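Transcriptional regulator (Methanobacterium thermoautotrophicum, PDB 3BPV) probably binds DNA through a winged helix-turn-helix domain and regulates transcription, as a dimeric repressor of the MarR family. Local coordinates at residues Arg15-Arg20 and Leu101-Arg106; Asp29-Cys34 and Leu64-Glu69; Pro42-Asp47 and Tyr85-Thr90. One frame throughout, in Å; residues are numbered along the deposited sequence.

Contacts 1, 2 and 3 run from the helical, subunit-facing side of the chain out to the wing of its winged-helix domain. Contact 1 pairs helix 3-21 with helix 97-111, and both other contacts are nested in the loop it closes. Contact 2 crosses helix 29-40 with helix 57-69, its centre about 15 Å from that of contact 1; Ile-18 and Val-32 touch between them. Contact 3 joins 42-47 to strand 84-89, with Leu-64 of contact 2 packed on its Gln-46 and Leu-87. The centres of contacts 2 and 3 are about 12 Å apart. These two alternate along the chain, which interlocks the probable DNA-binding domain, whereas contacts 1 and 3, with centres about 24 Å apart, lie on opposite sides of the chain's centre.

Contact 1 of 3, residues Arg15-Arg20 and Leu101-Arg106; sequences RVFIGR and LKVEER
Phe-17 and Val-103 form the tight part of this helix-helix contact, their side chains sliding past each other in opposite directions. With CG anti to the backbone N (chi1 -164°), the Phe-17 ring reaches helix 97-111, where CE2 lies 3.7 Å from Val-103 CG1. The same Phe-17 CE2 stands 3.5 Å from Val-103 O, which sits at the ring edge near its plane. From the next residue, Ile-18 CD1 comes to 3.8 Å from Val-103 CG1, so one methyl serves both residues. Ile-18 CD1 also lies 3.8 Å from Glu-104 OE2, a carboxylate oxygen that is hydrogen-bonded to His-14; Glu-104 packs on Lys-4 of the second subunit as well.

The solvent side is looser. There Arg-106 crosses Phe-17 at about a right angle, CB 4.1 Å from Phe-17 CZ, with ring and guanidinium planes 85° apart; its NH2 goes on to a salt bridge with Glu-21. Shortening Phe-17 to an alanine is likely to open a gap beside Val-103 CG1 and leave Arg-106 CB without its ring neighbour.

The segment axes approach to 10.4 Å at 136°, an inclined antiparallel pairing of helices 3-21 and 97-111 consistent with the dimerisation region of MarR proteins.

Contact 2 of 3, residues Asp29-Cys34 and Leu64-Glu69; sequences DAQVAC and LRRLEE
Apolar contact centres on Leu-67. Leu-67 CD2 packs on the Gln-31 side chain, 3.7 Å from Gln-31 CB, the two side chains passing in opposite senses. Leu-67 CD1 is 3.8 Å from Cys-34 CB and 3.5 Å from the backbone Gln-31 O. Leu-64 extends the patch with CD2, 4.1 Å from both CB and SG of Cys-34.

The polar part is a close approach over one guanidinium face, without a hydrogen bond between the two side chains. Gln-31 is extended beyond CG (chi2 179°), which carries its amide across Arg-66 at about a right angle. Gln-31 NE2 sits 3.2 Å above the plane of the Arg-66 guanidinium, offset toward its rim, and the two planes are 43° apart. Gln-31 NE2 and Arg-66 NE, 3.4 Å apart, are both donors; NE2 instead bonds to Asn-26 O and Thr-28 OG1, which fix the amide's rotation. Gln-31 OE1 lies 3.6 Å from Arg-66 CB.

The segment axes cross at 78°, 9.6 Å apart, in the helical core of the winged helix-turn-helix domain, where 57-69 is probably the recognition helix, as in MarR relatives. Helix 46-53 supplies Leu-49 and Phe-53 against Cys-34, while Ile-73 of strand 73-78 covers Leu-64 and Leu-67.

Contact 3 of 3, residues Pro42-Asp47 and Tyr85-Thr90; sequences PGIKQD and YILEVT
The torsions of Ile-86 and Leu-87 set their side chains against the segment 42-47: CG2 of Ile-86 is anti to its backbone N and 3.3 Å from Gly-43 O, while CG of Leu-87 is anti to its carbonyl carbon (chi1 -51°) and 3.6 Å from Ile-44 O. The arrangement belongs to the winged-helix fold, in which a short extended segment before a helix pairs with a wing strand.

Three backbone hydrogen bonds hold it. Gly-43 N donates to Leu-87 O at 2.8 Å, and Leu-87 N donates to Ile-44 O at 2.9 Å. Farther along, Gln-46 N reaches Tyr-85 O at 2.7 Å, and Lys-45 CA approaches the same oxygen, which takes one hydrogen bond and a CA-H...O contact. The backbones of Lys-45 and Ile-86 form a single beta bridge, and Lys-45 occupies the N-cap position of helix 46-53. Gly-43 has phi 94°, where a CB would jam against the preceding carbonyl O.

On the face opposite Ile-86, Leu-87 CD1 lies 3.7 Å from Gln-46 CA, close to Leu-49 and Leu-64. Strand 73-78 continues the sheet beyond 84-89. Beside Tyr-85, one water accepts from Asp-47 N and Tyr-85 N and donates to Asp-47 OD1 at 2.6 Å.

Contact 1 of 3, residues Arg15-Arg20 and Leu101-Arg106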
loop_
_atom_site.group_PDB
_atom_site.type_symbol
_atom_site.label_atom_id
_atom_site.label_comp_id
_atom_site.label_asym_id
_atom_site.label_seq_id
_atom_site.Cartn_x
_atom_site.Cartn_y
_atom_site.Cartn_z
ATOM N N ARG A 15 1.312 6.213 6.228
ATOM C CA ARG A 15 -0.124 6.408 6.136
ATOM C C ARG A 15 -0.661 7.158 7.353
ATOM O O ARG A 15 -1.460 8.089 7.218
ATOM C CB ARG A 15 -0.813 5.050 5.997
ATOM C CG ARG A 15 -2.316 5.113 5.814
ATOM C CD ARG A 15 -2.781 3.956 4.939
ATOM N NE ARG A 15 -2.194 2.695 5.370
ATOM C CZ ARG A 15 -2.239 1.567 4.669
ATOM N NH1 ARG A 15 -2.848 1.537 3.491
ATOM N NH2 ARG A 15 -1.675 0.465 5.148
ATOM N N VAL A 16 -0.222 6.749 8.538
ATOM C CA VAL A 16 -0.669 7.400 9.765
ATOM C C VAL A 16 -0.143 8.835 9.825
ATOM O O VAL A 16 -0.867 9.755 10.209
ATOM C CB VAL A 16 -0.194 6.622 11.016
ATOM C CG1 VAL A 16 -0.502 7.417 12.281
ATOM C CG2 VAL A 16 -0.888 5.268 11.080
ATOM N N PHE A 17 1.112 9.034 9.440
ATOM C CA PHE A 17 1.712 10.369 9.469
ATOM C C PHE A 17 0.993 11.325 8.508
ATOM O O PHE A 17 0.685 12.468 8.866
ATOM C CB PHE A 17 3.193 10.278 9.092
ATOM C CG PHE A 17 3.992 11.494 9.458
ATOM C CD1 PHE A 17 4.369 11.721 10.775
ATOM C CD2 PHE A 17 4.374 12.408 8.485
ATOM C CE1 PHE A 17 5.118 12.844 11.121
ATOM C CE2 PHE A 17 5.124 13.535 8.817
ATOM C CZ PHE A 17 5.497 13.753 10.142
ATOM N N ILE A 18 0.743 10.870 7.283
ATOM C CA ILE A 18 0.047 11.680 6.285
ATOM C C ILE A 18 -1.343 12.058 6.790
ATOM O O ILE A 18 -1.767 13.206 6.690
ATOM C CB ILE A 18 -0.119 10.898 4.951
ATOM C CG1 ILE A 18 1.217 10.832 4.220
ATOM C CG2 ILE A 18 -1.188 11.550 4.075
ATOM C CD1 ILE A 18 1.732 12.168 3.771
ATOM N N GLY A 19 -2.052 11.079 7.335
ATOM C CA GLY A 19 -3.389 11.330 7.834
ATOM C C GLY A 19 -3.439 12.352 8.950
ATOM O O GLY A 19 -4.381 13.141 9.032
ATOM N N ARG A 20 -2.424 12.348 9.807
ATOM C CA ARG A 20 -2.364 13.276 10.930
ATOM C C ARG A 20 -1.920 14.670 10.509
ATOM O O ARG A 20 -2.539 15.668 10.883
ATOM C CB ARG A 20 -1.407 12.741 12.000
ATOM C CG ARG A 20 -1.743 11.345 12.493
ATOM C CD ARG A 20 -3.078 11.291 13.222
ATOM N NE ARG A 20 -3.010 11.903 14.545
ATOM C CZ ARG A 20 -3.998 11.867 15.434
ATOM N NH1 ARG A 20 -5.134 11.249 15.142
ATOM N NH2 ARG A 20 -3.849 12.443 16.618
ATOM N N LEU A 101 5.039 17.671 0.024
ATOM C CA LEU A 101 6.452 17.323 -0.039
ATOM C C LEU A 101 7.166 17.626 1.274
ATOM O O LEU A 101 8.099 16.923 1.646
ATOM C CB LEU A 101 7.134 18.051 -1.206
ATOM C CG LEU A 101 6.669 17.605 -2.599
ATOM C CD1 LEU A 101 7.403 18.395 -3.669
ATOM C CD2 LEU A 101 6.926 16.115 -2.779
ATOM N N LYS A 102 6.735 18.669 1.978
ATOM C CA LYS A 102 7.350 19.008 3.255
ATOM C C LYS A 102 7.017 17.919 4.271
ATOM O O LYS A 102 7.859 17.534 5.088
ATOM C CB LYS A 102 6.848 20.362 3.762
ATOM C CG LYS A 102 7.477 20.779 5.085
ATOM C CD LYS A 102 6.854 22.049 5.638
ATOM C CE LYS A 102 7.466 22.407 6.985
ATOM N NZ LYS A 102 7.330 21.288 7.961
ATOM N N VAL A 103 5.782 17.427 4.224
ATOM C CA VAL A 103 5.367 16.365 5.133
ATOM C C VAL A 103 6.159 15.092 4.815
ATOM O O VAL A 103 6.567 14.373 5.729
ATOM C CB VAL A 103 3.851 16.108 5.013
ATOM C CG1 VAL A 103 3.463 14.840 5.771
ATOM C CG2 VAL A 103 3.091 17.316 5.573
ATOM N N GLU A 104 6.390 14.825 3.531
ATOM C CA GLU A 104 7.165 13.646 3.141
ATOM C C GLU A 104 8.568 13.738 3.728
ATOM O O GLU A 104 9.100 12.760 4.253
ATOM C CB GLU A 104 7.277 13.527 1.617
ATOM C CG GLU A 104 6.015 13.079 0.887
ATOM C CD GLU A 104 5.535 11.699 1.316
ATOM O OE1 GLU A 104 6.353 10.900 1.819
ATOM O OE2 GLU A 104 4.335 11.413 1.134
ATOM N N GLU A 105 9.169 14.923 3.632
ATOM C CA GLU A 105 10.512 15.159 4.150
ATOM C C GLU A 105 10.558 14.940 5.661
ATOM O O GLU A 105 11.482 14.311 6.178
ATOM C CB GLU A 105 10.952 16.589 3.823
ATOM C CG GLU A 105 12.368 16.923 4.261
ATOM C CD GLU A 105 12.749 18.358 3.941
ATOM O OE1 GLU A 105 12.665 18.751 2.757
ATOM O OE2 GLU A 105 13.134 19.090 4.875
ATOM N N ARG A 106 9.565 15.474 6.369
ATOM C CA ARG A 106 9.503 15.320 7.817
ATOM C C ARG A 106 9.380 13.847 8.202
ATOM O O ARG A 106 10.009 13.389 9.159
ATOM C CB ARG A 106 8.317 16.108 8.390
ATOM C CG ARG A 106 8.473 17.626 8.331
ATOM C CD ARG A 106 7.214 18.316 8.843
ATOM N NE ARG A 106 6.875 17.886 10.198
ATOM C CZ ARG A 106 5.761 18.228 10.838
ATOM N NH1 ARG A 106 4.867 19.012 10.250
ATOM N NH2 ARG A 106 5.542 17.787 12.069
#

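Contact 2 of 3, residues Asp29-Cys34 and Leu64-Glu69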
loop_
_atom_site.group_PDB
_atom_site.type_symbol
_atom_site.label_atom_id
_atom_site.label_comp_id
_atom_site.label_asym_id
_atom_site.label_seq_id
_atom_site.Cartn_x
_atom_site.Cartn_y
_atom_site.Cartn_z
ATOM N N ASP A 29 -3.118 8.958 2.525
ATOM C CA ASP A 29 -2.025 8.458 1.710
ATOM C C ASP A 29 -2.500 8.134 0.293
ATOM O O ASP A 29 -1.863 8.517 -0.686
ATOM C CB ASP A 29 -1.453 7.205 2.374
ATOM C CG ASP A 29 -0.199 6.709 1.714
ATOM O OD1 ASP A 29 -0.203 6.513 0.482
ATOM O OD2 ASP A 29 0.792 6.501 2.441
ATOM N N ALA A 30 -3.615 7.427 0.180
ATOM C CA ALA A 30 -4.142 7.050 -1.127
ATOM C C ALA A 30 -4.449 8.270 -1.994
ATOM O O ALA A 30 -4.173 8.273 -3.197
ATOM C CB ALA A 30 -5.392 6.192 -0.958
ATOM N N GLN A 31 -5.029 9.308 -1.400
ATOM C CA GLN A 31 -5.341 10.517 -2.162
ATOM C C GLN A 31 -4.072 11.245 -2.584
ATOM O O GLN A 31 -3.988 11.749 -3.704
ATOM C CB GLN A 31 -6.204 11.474 -1.344
ATOM C CG GLN A 31 -7.611 11.010 -1.070
ATOM C CD GLN A 31 -8.356 12.020 -0.234
ATOM O OE1 GLN A 31 -8.739 13.076 -0.723
ATOM N NE2 GLN A 31 -8.540 11.710 1.042
ATOM N N VAL A 32 -3.091 11.319 -1.693
ATOM C CA VAL A 32 -1.842 11.981 -2.029
ATOM C C VAL A 32 -1.171 11.273 -3.203
ATOM O O VAL A 32 -0.669 11.922 -4.120
ATOM C CB VAL A 32 -0.878 12.002 -0.820
ATOM C CG1 VAL A 32 0.526 12.409 -1.266
ATOM C CG2 VAL A 32 -1.388 12.980 0.222
ATOM N N ALA A 33 -1.163 9.948 -3.187
ATOM C CA ALA A 33 -0.538 9.194 -4.268
ATOM C C ALA A 33 -1.200 9.529 -5.595
ATOM O O ALA A 33 -0.512 9.774 -6.586
ATOM C CB ALA A 33 -0.643 7.697 -3.990
ATOM N N CYS A 34 -2.531 9.543 -5.616
ATOM C CA CYS A 34 -3.258 9.865 -6.840
ATOM C C CYS A 34 -2.973 11.302 -7.276
ATOM O O CYS A 34 -2.737 11.574 -8.455
ATOM C CB CYS A 34 -4.765 9.696 -6.635
ATOM S SG CYS A 34 -5.313 7.979 -6.620
ATOM N N LEU A 64 -10.571 9.101 -5.799
ATOM C CA LEU A 64 -10.653 10.233 -6.706
ATOM C C LEU A 64 -11.863 11.114 -6.394
ATOM O O LEU A 64 -11.791 12.334 -6.516
ATOM C CB LEU A 64 -10.707 9.733 -8.151
ATOM C CG LEU A 64 -9.430 9.039 -8.628
ATOM C CD1 LEU A 64 -9.679 8.440 -10.003
ATOM C CD2 LEU A 64 -8.272 10.032 -8.671
ATOM N N ARG A 65 -12.968 10.505 -5.974
ATOM C CA ARG A 65 -14.154 11.285 -5.641
ATOM C C ARG A 65 -13.836 12.222 -4.476
ATOM O O ARG A 65 -14.245 13.382 -4.471
ATOM C CB ARG A 65 -15.318 10.354 -5.281
ATOM C CG ARG A 65 -16.653 11.067 -5.125
ATOM C CD ARG A 65 -17.789 10.073 -4.921
ATOM N NE ARG A 65 -17.912 9.151 -6.047
ATOM C CZ ARG A 65 -18.870 8.237 -6.165
ATOM N NH1 ARG A 65 -19.798 8.118 -5.225
ATOM N NH2 ARG A 65 -18.902 7.442 -7.225
ATOM N N ARG A 66 -13.097 11.723 -3.491
ATOM C CA ARG A 66 -12.726 12.546 -2.345
ATOM C C ARG A 66 -11.836 13.710 -2.778
ATOM O O ARG A 66 -11.992 14.832 -2.290
ATOM C CB ARG A 66 -12.015 11.690 -1.292
ATOM C CG ARG A 66 -12.922 10.635 -0.670
ATOM C CD ARG A 66 -12.187 9.767 0.326
ATOM N NE ARG A 66 -11.734 10.516 1.494
ATOM C CZ ARG A 66 -11.104 9.969 2.530
ATOM N NH1 ARG A 66 -10.856 8.668 2.544
ATOM N NH2 ARG A 66 -10.730 10.723 3.553
ATOM N N LEU A 67 -10.904 13.457 -3.693
ATOM C CA LEU A 67 -10.024 14.525 -4.158
ATOM C C LEU A 67 -10.828 15.571 -4.910
ATOM O O LEU A 67 -10.566 16.767 -4.793
ATOM C CB LEU A 67 -8.930 13.976 -5.078
ATOM C CG LEU A 67 -7.740 13.294 -4.402
ATOM C CD1 LEU A 67 -6.889 12.611 -5.457
ATOM C CD2 LEU A 67 -6.930 14.329 -3.619
ATOM N N GLU A 68 -11.808 15.111 -5.675
ATOM C CA GLU A 68 -12.662 16.007 -6.451
ATOM C C GLU A 68 -13.560 16.831 -5.526
ATOM O O GLU A 68 -13.737 18.031 -5.730
ATOM C CB GLU A 68 -13.521 15.194 -7.423
ATOM C CG GLU A 68 -14.289 16.030 -8.439
ATOM C CD GLU A 68 -15.188 15.183 -9.323
ATOM O OE1 GLU A 68 -14.685 14.218 -9.937
ATOM O OE2 GLU A 68 -16.397 15.484 -9.407
ATOM N N GLU A 69 -14.120 16.186 -4.510
ATOM C CA GLU A 69 -14.992 16.873 -3.562
ATOM C C GLU A 69 -14.230 17.977 -2.842
ATOM O O GLU A 69 -14.779 19.044 -2.555
ATOM C CB GLU A 69 -15.545 15.883 -2.534
ATOM C CG GLU A 69 -16.489 16.508 -1.518
ATOM C CD GLU A 69 -17.807 16.943 -2.129
ATOM O OE1 GLU A 69 -17.788 17.752 -3.081
ATOM O OE2 GLU A 69 -18.867 16.478 -1.655
#

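Contact 3 of 3, residues Pro42-Asp47 and Tyr85-Thr90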
loop_
_atom_site.group_PDB
_atom_site.type_symbol
_atom_site.label_atom_id
_atom_site.label_comp_id
_atom_site.label_asym_id
_atom_site.label_seq_id
_atom_site.Cartn_x
_atom_site.Cartn_y
_atom_site.Cartn_z
ATOM N N PRO A 42 -0.578 15.408 -16.294
ATOM C CA PRO A 42 -1.845 16.100 -16.542
ATOM C C PRO A 42 -2.609 15.511 -17.724
ATOM O O PRO A 42 -2.046 15.305 -18.801
ATOM C CB PRO A 42 -1.405 17.551 -16.783
ATOM C CG PRO A 42 -0.023 17.406 -17.327
ATOM C CD PRO A 42 0.560 16.332 -16.440
ATOM N N GLY A 43 -3.888 15.224 -17.506
ATOM C CA GLY A 43 -4.713 14.661 -18.560
ATOM C C GLY A 43 -4.790 13.147 -18.565
ATOM O O GLY A 43 -5.474 12.560 -19.400
ATOM N N ILE A 44 -4.084 12.505 -17.640
ATOM C CA ILE A 44 -4.108 11.053 -17.569
ATOM C C ILE A 44 -5.558 10.596 -17.398
ATOM O O ILE A 44 -6.338 11.223 -16.680
ATOM C CB ILE A 44 -3.243 10.538 -16.383
ATOM C CG1 ILE A 44 -3.147 9.011 -16.429
ATOM C CG2 ILE A 44 -3.839 10.998 -15.056
ATOM C CD1 ILE A 44 -2.191 8.420 -15.401
ATOM N N LYS A 45 -5.919 9.513 -18.082
ATOM C CA LYS A 45 -7.271 8.968 -17.987
ATOM C C LYS A 45 -7.416 8.257 -16.647
ATOM O O LYS A 45 -6.452 7.682 -16.136
ATOM C CB LYS A 45 -7.540 7.966 -19.116
ATOM C CG LYS A 45 -8.032 8.566 -20.431
ATOM C CD LYS A 45 -6.989 9.432 -21.106
ATOM C CE LYS A 45 -7.479 9.868 -22.479
ATOM N NZ LYS A 45 -6.520 10.791 -23.137
ATOM N N GLN A 46 -8.619 8.293 -16.084
ATOM C CA GLN A 46 -8.862 7.634 -14.812
ATOM C C GLN A 46 -8.543 6.153 -14.916
ATOM O O GLN A 46 -7.957 5.585 -13.999
ATOM C CB GLN A 46 -10.317 7.809 -14.373
ATOM C CG GLN A 46 -10.649 7.096 -13.061
ATOM C CD GLN A 46 -12.025 7.454 -12.534
ATOM O OE1 GLN A 46 -12.498 8.574 -12.724
ATOM N NE2 GLN A 46 -12.665 6.510 -11.850
ATOM N N ASP A 47 -8.919 5.521 -16.025
ATOM C CA ASP A 47 -8.640 4.101 -16.171
ATOM C C ASP A 47 -7.143 3.841 -16.281
ATOM O O ASP A 47 -6.675 2.769 -15.903
ATOM C CB ASP A 47 -9.388 3.496 -17.373
ATOM C CG ASP A 47 -9.005 4.129 -18.694
ATOM O OD1 ASP A 47 -9.655 5.117 -19.089
ATOM O OD2 ASP A 47 -8.061 3.631 -19.335
ATOM N N TYR A 85 -12.482 8.984 -18.599
ATOM C CA TYR A 85 -12.448 10.294 -17.959
ATOM C C TYR A 85 -11.035 10.847 -17.829
ATOM O O TYR A 85 -10.094 10.112 -17.521
ATOM C CB TYR A 85 -13.119 10.208 -16.585
ATOM C CG TYR A 85 -14.600 9.961 -16.710
ATOM C CD1 TYR A 85 -15.491 11.023 -16.849
ATOM C CD2 TYR A 85 -15.102 8.664 -16.796
ATOM C CE1 TYR A 85 -16.841 10.802 -17.081
ATOM C CE2 TYR A 85 -16.453 8.432 -17.029
ATOM C CZ TYR A 85 -17.315 9.506 -17.174
ATOM O OH TYR A 85 -18.649 9.295 -17.436
ATOM N N ILE A 86 -10.901 12.150 -18.065
ATOM C CA ILE A 86 -9.619 12.838 -18.001
ATOM C C ILE A 86 -9.437 13.504 -16.647
ATOM O O ILE A 86 -10.339 14.178 -16.152
ATOM C CB ILE A 86 -9.529 13.926 -19.098
ATOM C CG1 ILE A 86 -9.863 13.317 -20.462
ATOM C CG2 ILE A 86 -8.146 14.548 -19.105
ATOM C CD1 ILE A 86 -9.004 12.145 -20.841
ATOM N N LEU A 87 -8.260 13.324 -16.058
ATOM C CA LEU A 87 -7.974 13.909 -14.752
ATOM C C LEU A 87 -6.902 14.981 -14.825
ATOM O O LEU A 87 -5.949 14.869 -15.585
ATOM C CB LEU A 87 -7.496 12.828 -13.777
ATOM C CG LEU A 87 -8.371 11.580 -13.676
ATOM C CD1 LEU A 87 -7.674 10.528 -12.833
ATOM C CD2 LEU A 87 -9.718 11.956 -13.083
ATOM N N GLU A 88 -7.069 16.018 -14.017
ATOM C CA GLU A 88 -6.090 17.087 -13.948
ATOM C C GLU A 88 -6.140 17.705 -12.562
ATOM O O GLU A 88 -7.191 17.741 -11.922
ATOM C CB GLU A 88 -6.379 18.162 -14.998
ATOM C CG GLU A 88 -5.320 19.253 -15.044
ATOM C CD GLU A 88 -5.606 20.297 -16.103
ATOM O OE1 GLU A 88 -5.716 19.925 -17.290
ATOM O OE2 GLU A 88 -5.722 21.488 -15.747
ATOM N N VAL A 89 -4.992 18.169 -12.088
ATOM C CA VAL A 89 -4.937 18.798 -10.781
ATOM C C VAL A 89 -5.379 20.247 -10.938
ATOM O O VAL A 89 -5.001 20.919 -11.896
ATOM C CB VAL A 89 -3.516 18.767 -10.204
ATOM C CG1 VAL A 89 -3.508 19.392 -8.822
ATOM C CG2 VAL A 89 -3.019 17.337 -10.141
ATOM N N THR A 90 -6.200 20.713 -10.008
ATOM C CA THR A 90 -6.685 22.085 -10.043
ATOM C C THR A 90 -5.586 22.993 -9.510
ATOM O O THR A 90 -4.553 22.520 -9.038
ATOM C CB THR A 90 -7.906 22.263 -9.146
ATOM O OG1 THR A 90 -7.533 21.954 -7.798
ATOM C CG2 THR A 90 -9.046 21.353 -9.592
HETATM O O HOH W 1 -11.206 6.554 -17.582
#